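Local coordinates for sugar ABC transporter substrate-binding protein (Treponema pallidum subsp. pallidum, PDB 5U2P), which probably binds a sugar or related small ligand in the periplasm for an ABC transporter, although the natural ligand has not been identified, at residues A[90-95]-A[305-310]; A[129-134]-A[345-350]; A[37-42]-A[70-75]. All blocks are in the same frame, centred on the assembly; numbering follows the deposited sequence.

Interaction 1 of 3, residues A[90-95]-A[305-310]; sequences EVSLPS and EVQGLA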
loop_
_atom_site.group_PDB
_atom_site.type_symbol
_atom_site.label_atom_id
_atom_site.label_comp_id
_atom_site.label_asym_id
_atom_site.label_seq_id
_atom_site.Cartn_x
_atom_site.Cartn_y
_atom_site.Cartn_z
ATOM N N GLU A 90 -14.656 13.410 2.780
ATOM C CA GLU A 90 -13.430 12.634 2.792
ATOM C C GLU A 90 -13.698 11.235 3.355
ATOM O O GLU A 90 -14.422 11.081 4.341
ATOM C CB GLU A 90 -12.326 13.332 3.610
ATOM C CG GLU A 90 -11.051 12.514 3.619
ATOM C CD GLU A 90 -9.934 13.092 4.454
ATOM O OE1 GLU A 90 -10.066 14.223 4.955
ATOM O OE2 GLU A 90 -8.906 12.394 4.598
ATOM N N VAL A 91 -13.129 10.223 2.709
ATOM C CA VAL A 91 -13.235 8.851 3.181
ATOM C C VAL A 91 -11.878 8.185 3.144
ATOM O O VAL A 91 -11.001 8.575 2.390
ATOM C CB VAL A 91 -14.238 8.011 2.339
ATOM C CG1 VAL A 91 -15.665 8.561 2.494
ATOM C CG2 VAL A 91 -13.823 7.979 0.873
ATOM N N SER A 92 -11.725 7.168 3.987
ATOM C CA SER A 92 -10.551 6.316 3.983
ATOM C C SER A 92 -10.789 5.097 3.101
ATOM O O SER A 92 -11.680 4.284 3.359
ATOM C CB SER A 92 -10.205 5.877 5.408
ATOM O OG SER A 92 -9.756 6.983 6.182
ATOM N N LEU A 93 -9.994 5.000 2.047
ATOM C CA LEU A 93 -10.014 3.860 1.145
ATOM C C LEU A 93 -9.017 2.837 1.671
ATOM O O LEU A 93 -8.056 3.219 2.328
ATOM C CB LEU A 93 -9.654 4.299 -0.279
ATOM C CG LEU A 93 -10.678 5.284 -0.871
ATOM C CD1 LEU A 93 -10.110 6.018 -2.085
ATOM C CD2 LEU A 93 -11.981 4.581 -1.237
ATOM N N PRO A 94 -9.234 1.539 1.385
ATOM C CA PRO A 94 -10.363 1.015 0.605
ATOM C C PRO A 94 -11.608 0.695 1.432
ATOM O O PRO A 94 -12.681 0.481 0.857
ATOM C CB PRO A 94 -9.787 -0.262 -0.013
ATOM C CG PRO A 94 -8.774 -0.733 0.986
ATOM C CD PRO A 94 -8.199 0.515 1.622
ATOM N N SER A 95 -11.495 0.669 2.754
ATOM C CA SER A 95 -12.554 0.053 3.557
ATOM C C SER A 95 -13.677 0.992 4.021
ATOM O O SER A 95 -14.676 0.532 4.562
ATOM C CB SER A 95 -11.930 -0.640 4.766
ATOM O OG SER A 95 -11.199 -1.789 4.348
ATOM N N GLU A 305 -4.209 2.198 1.308
ATOM C CA GLU A 305 -4.964 2.916 2.324
ATOM C C GLU A 305 -4.828 4.418 2.109
ATOM O O GLU A 305 -4.236 5.120 2.922
ATOM C CB GLU A 305 -4.485 2.528 3.726
ATOM C CG GLU A 305 -4.701 1.025 4.060
ATOM C CD GLU A 305 -6.076 0.720 4.600
ATOM O OE1 GLU A 305 -6.745 1.663 5.076
ATOM O OE2 GLU A 305 -6.498 -0.458 4.535
ATOM N N VAL A 306 -5.383 4.879 0.999
ATOM C CA VAL A 306 -5.332 6.271 0.588
ATOM C C VAL A 306 -6.609 7.013 0.969
ATOM O O VAL A 306 -7.613 6.404 1.330
ATOM C CB VAL A 306 -5.097 6.386 -0.932
ATOM C CG1 VAL A 306 -3.776 5.666 -1.346
ATOM C CG2 VAL A 306 -6.287 5.850 -1.735
ATOM N N GLN A 307 -6.545 8.339 0.926
ATOM C CA GLN A 307 -7.721 9.153 1.161
ATOM C C GLN A 307 -8.466 9.400 -0.142
ATOM O O GLN A 307 -7.879 9.369 -1.228
ATOM C CB GLN A 307 -7.332 10.479 1.821
ATOM C CG GLN A 307 -6.732 10.306 3.224
ATOM C CD GLN A 307 -7.563 9.386 4.137
ATOM O OE1 GLN A 307 -7.124 8.290 4.521
ATOM N NE2 GLN A 307 -8.758 9.836 4.492
ATOM N N GLY A 308 -9.765 9.670 -0.025
ATOM C CA GLY A 308 -10.577 9.973 -1.188
ATOM C C GLY A 308 -11.745 10.868 -0.853
ATOM O O GLY A 308 -12.041 11.108 0.313
ATOM N N LEU A 309 -12.400 11.363 -1.891
ATOM C CA LEU A 309 -13.558 12.234 -1.763
ATOM C C LEU A 309 -14.752 11.482 -2.332
ATOM O O LEU A 309 -14.763 11.158 -3.518
ATOM C CB LEU A 309 -13.347 13.553 -2.516
ATOM C CG LEU A 309 -12.196 14.422 -2.058
ATOM C CD1 LEU A 309 -12.033 15.594 -3.041
ATOM C CD2 LEU A 309 -12.445 14.928 -0.661
ATOM N N ALA A 310 -15.734 11.186 -1.488
ATOM C CA ALA A 310 -16.969 10.540 -1.930
ATOM C C ALA A 310 -18.116 11.534 -2.002
ATOM O O ALA A 310 -18.087 12.567 -1.337
ATOM C CB ALA A 310 -17.344 9.389 -0.984
HETATM O O HOH W 1 -9.546 1.943 4.750
HETATM O O HOH W 2 -8.903 -1.249 5.482
#

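Interaction 2 of 3, residues A[129-134]-A[345-350]; sequences FALPLN and PAFRNT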
loop_
_atom_site.group_PDB
_atom_site.type_symbol
_atom_site.label_atom_id
_atom_site.label_comp_id
_atom_site.label_asym_id
_atom_site.label_seq_id
_atom_site.Cartn_x
_atom_site.Cartn_y
_atom_site.Cartn_z
ATOM N N PHE A 129 -15.994 4.129 -5.129
ATOM C CA PHE A 129 -16.900 5.051 -4.437
ATOM C C PHE A 129 -16.250 6.387 -4.026
ATOM O O PHE A 129 -16.869 7.189 -3.330
ATOM C CB PHE A 129 -17.488 4.363 -3.189
ATOM C CG PHE A 129 -18.606 3.397 -3.494
ATOM C CD1 PHE A 129 -19.867 3.861 -3.827
ATOM C CD2 PHE A 129 -18.394 2.029 -3.445
ATOM C CE1 PHE A 129 -20.903 2.977 -4.099
ATOM C CE2 PHE A 129 -19.421 1.152 -3.720
ATOM C CZ PHE A 129 -20.668 1.628 -4.051
ATOM N N ALA A 130 -15.027 6.657 -4.468
ATOM C CA ALA A 130 -14.427 7.948 -4.184
ATOM C C ALA A 130 -13.370 8.281 -5.226
ATOM O O ALA A 130 -12.761 7.385 -5.826
ATOM C CB ALA A 130 -13.808 7.951 -2.796
ATOM N N LEU A 131 -13.155 9.572 -5.414
ATOM C CA LEU A 131 -11.988 10.058 -6.139
ATOM C C LEU A 131 -10.772 10.061 -5.204
ATOM O O LEU A 131 -10.752 10.799 -4.223
ATOM C CB LEU A 131 -12.243 11.446 -6.680
ATOM C CG LEU A 131 -11.090 12.082 -7.493
ATOM C CD1 LEU A 131 -11.669 12.944 -8.596
ATOM C CD2 LEU A 131 -10.183 12.892 -6.597
ATOM N N PRO A 132 -9.759 9.240 -5.505
ATOM C CA PRO A 132 -8.596 9.126 -4.625
ATOM C C PRO A 132 -7.604 10.248 -4.816
ATOM O O PRO A 132 -7.489 10.756 -5.926
ATOM C CB PRO A 132 -7.973 7.804 -5.048
ATOM C CG PRO A 132 -8.321 7.691 -6.461
ATOM C CD PRO A 132 -9.648 8.324 -6.653
ATOM N N LEU A 133 -6.912 10.618 -3.741
ATOM C CA LEU A 133 -5.882 11.655 -3.794
ATOM C C LEU A 133 -4.486 11.118 -4.115
ATOM O O LEU A 133 -3.576 11.898 -4.427
ATOM C CB LEU A 133 -5.849 12.396 -2.464
ATOM C CG LEU A 133 -7.187 12.989 -2.036
ATOM C CD1 LEU A 133 -7.024 13.757 -0.732
ATOM C CD2 LEU A 133 -7.793 13.868 -3.127
ATOM N N ASN A 134 -4.325 9.796 -4.036
ATOM C CA ASN A 134 -3.087 9.083 -4.374
ATOM C C ASN A 134 -3.451 7.692 -4.888
ATOM O O ASN A 134 -4.507 7.175 -4.509
ATOM C CB ASN A 134 -2.164 8.929 -3.150
ATOM C CG ASN A 134 -1.738 10.265 -2.548
ATOM O OD1 ASN A 134 -2.352 10.773 -1.614
ATOM N ND2 ASN A 134 -0.643 10.818 -3.069
ATOM N N PRO A 345 1.038 9.804 -7.612
ATOM C CA PRO A 345 -0.156 10.370 -8.243
ATOM C C PRO A 345 -1.326 9.389 -8.254
ATOM O O PRO A 345 -1.139 8.169 -8.154
ATOM C CB PRO A 345 0.313 10.683 -9.672
ATOM C CG PRO A 345 1.403 9.702 -9.926
ATOM C CD PRO A 345 2.110 9.559 -8.600
ATOM N N ALA A 346 -2.529 9.924 -8.394
ATOM C CA ALA A 346 -3.735 9.093 -8.479
ATOM C C ALA A 346 -4.096 8.810 -9.932
ATOM O O ALA A 346 -4.671 7.764 -10.259
ATOM C CB ALA A 346 -4.892 9.778 -7.786
ATOM N N PHE A 347 -3.749 9.761 -10.793
ATOM C CA PHE A 347 -4.090 9.713 -12.207
ATOM C C PHE A 347 -2.873 9.643 -13.136
ATOM O O PHE A 347 -1.771 10.101 -12.815
ATOM C CB PHE A 347 -4.943 10.938 -12.582
ATOM C CG PHE A 347 -6.330 10.925 -11.984
ATOM C CD1 PHE A 347 -7.401 10.400 -12.690
ATOM C CD2 PHE A 347 -6.554 11.437 -10.715
ATOM C CE1 PHE A 347 -8.668 10.384 -12.140
ATOM C CE2 PHE A 347 -7.815 11.425 -10.160
ATOM C CZ PHE A 347 -8.880 10.895 -10.874
ATOM N N ARG A 348 -3.116 9.034 -14.289
ATOM C CA ARG A 348 -2.205 9.041 -15.433
ATOM C C ARG A 348 -1.777 10.455 -15.843
ATOM O O ARG A 348 -2.591 11.376 -15.854
ATOM C CB ARG A 348 -2.908 8.378 -16.620
ATOM C CG ARG A 348 -2.084 7.428 -17.442
ATOM C CD ARG A 348 -2.995 6.656 -18.401
ATOM N NE ARG A 348 -4.010 5.880 -17.687
ATOM C CZ ARG A 348 -3.748 4.774 -17.001
ATOM N NH1 ARG A 348 -2.503 4.324 -16.941
ATOM N NH2 ARG A 348 -4.721 4.116 -16.380
ATOM N N ASN A 349 -0.500 10.610 -16.206
ATOM C CA ASN A 349 -0.002 11.847 -16.819
ATOM C C ASN A 349 -0.091 13.067 -15.907
ATOM O O ASN A 349 -0.436 14.160 -16.352
ATOM C CB ASN A 349 -0.760 12.132 -18.118
ATOM C CG ASN A 349 -0.708 10.967 -19.091
ATOM O OD1 ASN A 349 0.326 10.305 -19.228
ATOM N ND2 ASN A 349 -1.825 10.704 -19.769
ATOM N N THR A 350 0.225 12.870 -14.632
ATOM C CA THR A 350 0.355 13.965 -13.682
ATOM C C THR A 350 1.804 14.449 -13.685
ATOM O O THR A 350 2.648 13.927 -12.953
ATOM C CB THR A 350 -0.052 13.525 -12.275
ATOM O OG1 THR A 350 -1.415 13.068 -12.304
ATOM C CG2 THR A 350 0.055 14.664 -11.295
#

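Interaction 3 of 3, residues A[37-42]-A[70-75]; sequences LIREKH and DQYPTV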
loop_
_atom_site.group_PDB
_atom_site.type_symbol
_atom_site.label_atom_id
_atom_site.label_comp_id
_atom_site.label_asym_id
_atom_site.label_seq_id
_atom_site.Cartn_x
_atom_site.Cartn_y
_atom_site.Cartn_z
ATOM N N LEU A 37 -16.887 18.001 3.701
ATOM C CA LEU A 37 -16.382 17.617 5.019
ATOM C C LEU A 37 -15.015 16.975 4.837
ATOM O O LEU A 37 -14.859 16.067 4.024
ATOM C CB LEU A 37 -17.319 16.621 5.708
ATOM C CG LEU A 37 -17.145 16.419 7.207
ATOM C CD1 LEU A 37 -17.766 17.575 7.973
ATOM C CD2 LEU A 37 -17.747 15.082 7.630
ATOM N N ILE A 38 -14.034 17.424 5.600
ATOM C CA ILE A 38 -12.671 16.908 5.467
ATOM C C ILE A 38 -11.945 16.873 6.813
ATOM O O ILE A 38 -12.323 17.572 7.751
ATOM C CB ILE A 38 -11.862 17.769 4.482
ATOM C CG1 ILE A 38 -10.540 17.082 4.122
ATOM C CG2 ILE A 38 -11.636 19.171 5.060
ATOM C CD1 ILE A 38 -9.696 17.851 3.147
ATOM N N ARG A 39 -10.914 16.037 6.909
ATOM C CA ARG A 39 -10.068 15.992 8.096
ATOM C C ARG A 39 -9.221 17.250 8.169
ATOM O O ARG A 39 -8.678 17.706 7.165
ATOM C CB ARG A 39 -9.159 14.755 8.086
ATOM C CG ARG A 39 -9.859 13.430 8.392
ATOM C CD ARG A 39 -8.869 12.272 8.364
ATOM N NE ARG A 39 -9.516 10.969 8.192
ATOM C CZ ARG A 39 -9.693 10.062 9.152
ATOM N NH1 ARG A 39 -9.280 10.283 10.396
ATOM N NH2 ARG A 39 -10.291 8.914 8.861
ATOM N N GLU A 40 -9.118 17.799 9.370
ATOM C CA GLU A 40 -8.338 19.003 9.620
ATOM C C GLU A 40 -6.947 18.922 8.986
ATOM O O GLU A 40 -6.578 19.771 8.177
ATOM C CB GLU A 40 -8.228 19.225 11.132
ATOM C CG GLU A 40 -7.466 20.467 11.553
ATOM C CD GLU A 40 -7.396 20.608 13.064
ATOM O OE1 GLU A 40 -7.489 19.576 13.762
ATOM O OE2 GLU A 40 -7.254 21.748 13.550
ATOM N N LYS A 41 -6.196 17.874 9.318
ATOM C CA LYS A 41 -4.806 17.763 8.862
ATOM C C LYS A 41 -4.699 17.392 7.391
ATOM O O LYS A 41 -3.611 17.392 6.832
ATOM C CB LYS A 41 -4.040 16.732 9.696
ATOM C CG LYS A 41 -3.855 17.110 11.161
ATOM C CD LYS A 41 -2.969 16.101 11.884
ATOM C CE LYS A 41 -2.646 16.546 13.302
ATOM N NZ LYS A 41 -3.851 16.516 14.173
ATOM N N HIS A 42 -5.824 17.075 6.764
ATOM C CA HIS A 42 -5.818 16.717 5.351
ATOM C C HIS A 42 -6.299 17.876 4.479
ATOM O O HIS A 42 -6.292 17.775 3.252
ATOM C CB HIS A 42 -6.683 15.475 5.114
ATOM C CG HIS A 42 -6.083 14.216 5.660
ATOM N ND1 HIS A 42 -6.767 13.020 5.705
ATOM C CD2 HIS A 42 -4.862 13.970 6.193
ATOM C CE1 HIS A 42 -5.991 12.090 6.234
ATOM N NE2 HIS A 42 -4.830 12.640 6.539
ATOM N N ASP A 70 -8.752 12.840 14.874
ATOM C CA ASP A 70 -9.114 11.726 15.741
ATOM C C ASP A 70 -10.637 11.606 15.902
ATOM O O ASP A 70 -11.139 10.573 16.341
ATOM C CB ASP A 70 -8.433 11.873 17.108
ATOM C CG ASP A 70 -8.934 13.068 17.887
ATOM O OD1 ASP A 70 -8.517 14.199 17.566
ATOM O OD2 ASP A 70 -9.733 12.877 18.828
ATOM N N GLN A 71 -11.364 12.649 15.507
ATOM C CA GLN A 71 -12.813 12.703 15.670
ATOM C C GLN A 71 -13.546 12.452 14.358
ATOM O O GLN A 71 -14.760 12.225 14.356
ATOM C CB GLN A 71 -13.233 14.068 16.225
ATOM C CG GLN A 71 -12.546 14.469 17.518
ATOM C CD GLN A 71 -13.354 14.108 18.742
ATOM O OE1 GLN A 71 -13.914 13.017 18.834
ATOM N NE2 GLN A 71 -13.427 15.033 19.691
ATOM N N TYR A 72 -12.818 12.503 13.246
ATOM C CA TYR A 72 -13.461 12.552 11.937
ATOM C C TYR A 72 -14.353 11.334 11.653
ATOM O O TYR A 72 -15.481 11.507 11.202
ATOM C CB TYR A 72 -12.424 12.703 10.815
ATOM C CG TYR A 72 -13.090 12.811 9.464
ATOM C CD1 TYR A 72 -13.226 11.702 8.644
ATOM C CD2 TYR A 72 -13.612 14.018 9.030
ATOM C CE1 TYR A 72 -13.855 11.795 7.419
ATOM C CE2 TYR A 72 -14.239 14.128 7.800
ATOM C CZ TYR A 72 -14.371 13.017 7.004
ATOM O OH TYR A 72 -15.014 13.142 5.788
ATOM N N PRO A 73 -13.859 10.111 11.910
ATOM C CA PRO A 73 -14.720 8.960 11.603
ATOM C C PRO A 73 -16.010 8.972 12.420
ATOM O O PRO A 73 -17.072 8.681 11.879
ATOM C CB PRO A 73 -13.844 7.761 11.961
ATOM C CG PRO A 73 -12.436 8.278 11.867
ATOM C CD PRO A 73 -12.515 9.693 12.341
ATOM N N THR A 74 -15.914 9.333 13.697
ATOM C CA THR A 74 -17.089 9.474 14.554
ATOM C C THR A 74 -18.069 10.503 13.991
ATOM O O THR A 74 -19.273 10.242 13.896
ATOM C CB THR A 74 -16.696 9.905 15.986
ATOM O OG1 THR A 74 -15.832 8.920 16.563
ATOM C CG2 THR A 74 -17.929 10.066 16.863
ATOM N N VAL A 75 -17.548 11.673 13.626
ATOM C CA VAL A 75 -18.380 12.751 13.105
ATOM C C VAL A 75 -19.025 12.385 11.778
ATOM O O VAL A 75 -20.216 12.613 11.590
ATOM C CB VAL A 75 -17.580 14.054 12.927
ATOM C CG1 VAL A 75 -18.429 15.126 12.246
ATOM C CG2 VAL A 75 -17.112 14.561 14.270
#

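Interaction 1 of 3, residues A[90-95]-A[305-310]
Gln307 donates from NE2 to Glu90 OE2 over 2.6 Å, coming in on the anti side but tilted out of the carboxylate plane; the bond is bent (138°), and the carboxylate and amide planes are 71° apart. Gln307 bends back at chi2 (-49°), and this brings its amide between the side chains of Glu90 and Ser92. Glu90 OE2 also bonds to His42 and OE1 to the backbone N of Arg39, which fixes the carboxylate's rotation. At the other end of the amide, Ser92 OG makes a weak hydrogen bond to Gln307 OE1.

The backbones pair antiparallel: Val91 N reaches Gly308 O at 2.8 Å, Gly308 N reaches Val91 O at 2.9 Å, and Leu93 N points at Val306 O at 2.9 Å. Past the strand end, one water links Glu305 OE1 to Ser95 N and another joins OE2 to Ser95 OG; Gln374 also binds OE2.

On the face opposite Gln307, Leu93 CD1 lies 3.8 Å from Val306 CG2 and packs on the bare CA of Gly308. Val91 CG1 meets Ala310 CB at 3.9 Å.

In the sheet order 61-67, 33-39, 88-92, 307-311, 131-132, strand 307-311 is inserted antiparallel to both neighbours, as in type II periplasmic binding proteins.

Interaction 2 of 3, residues A[129-134]-A[345-350]
Phe347 reaches across to Leu131 with the end of its ring, Phe347 CZ lying 4.1 Å from Leu131 CD1, and the two side chains cross at about a right angle. Leu131 swings CG anti to its own N (chi1 -179°), which carries the branch over to the phenyl group. Both side chains also rest on Ala329 of helix 318-329, so leucine, ring and helix share one apolar patch. The methyl group of Ala346, CB, sits 4.2 Å from Pro132 CG.

The second kind of contact is methyl against backbone. Ala346 CB nestles into the bend of the chain at 132-134, with Pro132 O at 3.3 Å, Asn134 N at 3.8 Å and Leu133 C at 3.9 Å. The fit brings the main chains close: the CA atoms of Asn134 and Ala346 are 4.2 Å apart.

Polar bonds flank the contact. Asn134 turns its CB away from 345-350, yet its amide holds the chain just upstream of that segment: ND2 donates to Leu344 O and Lys342 O, while OD1 pairs with His341 NE2. Backbone hydrogen bonds between Ala346 and Leu118 and between Arg348 and Asp116 also tie the loop to 116-118.

Strand 131-132 is outermost in its sheet. Pro132 has no N-H to donate, and its O faces the methyl group of Ala346. The contact between 129-134 and 345-350 is therefore one of apolar and van der Waals packing; the directional bonds, from Asn134 to 341-344 and from the loop backbone to 116-118, probably fix where the loop lies.

Interaction 3 of 3, residues A[37-42]-A[70-75]
Tyr72 lays its ring against the end of strand 33-39, and two side chains of the strand, Arg39 and Leu37, meet it in different ways. Its CG stands anti to the backbone N (chi1 -178°), which sends the ring straight from the first turn of helix 72-81 to the sheet. Arg39 brings an aliphatic carbon: CG lies over the ring face, 3.9 Å from the centroid and 29° off the normal, a CH-pi contact. Beyond CG the arginine stays extended to NE and crosses the tyrosine at about a right angle. Its guanidinium, tilted 38° from the ring, has Tyr72 CD1 over one face near the rim. Arg39 NH2 lies 3.7 Å from Pro73 CG and makes a weak hydrogen bond to Ser92 OG. Arg39 NE is buried here with no partner in the model.

Leu37 runs alongside the ring, pointing the other way. With CG anti to its own N and CB toward the helix, it sets CD2 3.6 Å from Tyr72 CE2, meeting the ring obliquely. Between these two residues of the strand the main chain itself packs on the tyrosine, Ile38 C lying 3.7 Å from Tyr72 CE2.

The phenol oxygen is hydrogen-bonded to Glu90 O on the next strand, so the ring is anchored at its far end as well as at the helix. Val89 and Ile67 also touch it, which places Tyr72 across three strands. Strand 61-67, helix 72-81 and strand 88-92 form a beta-alpha-beta crossover that passes over strand 33-39, part of the alpha/beta lobe of a solute-binding protein.

How the interactions relate
From the N terminus, strand 33-39 leads into a helix and strand 61-67, and interaction 3 closes this short loop of 27 residues by seating helix 72-81 on the first strand. Strand 88-92 follows directly, so interaction 3 is finished before interaction 1 opens. Interactions 1 and 2 then cross, their segments alternating as 90-95, 129-134, 305-310 and 345-350, each spanning roughly 210 residues that include much of the second sheet. Strand 307-311 lies between 88-92 and 131-132, bonded to both. Glu90, in interaction 1, bonds to side chains from both segments of interaction 3. Together the three contacts run across one sheet, from helix 72-81 to the loop beside edge strand 131-132.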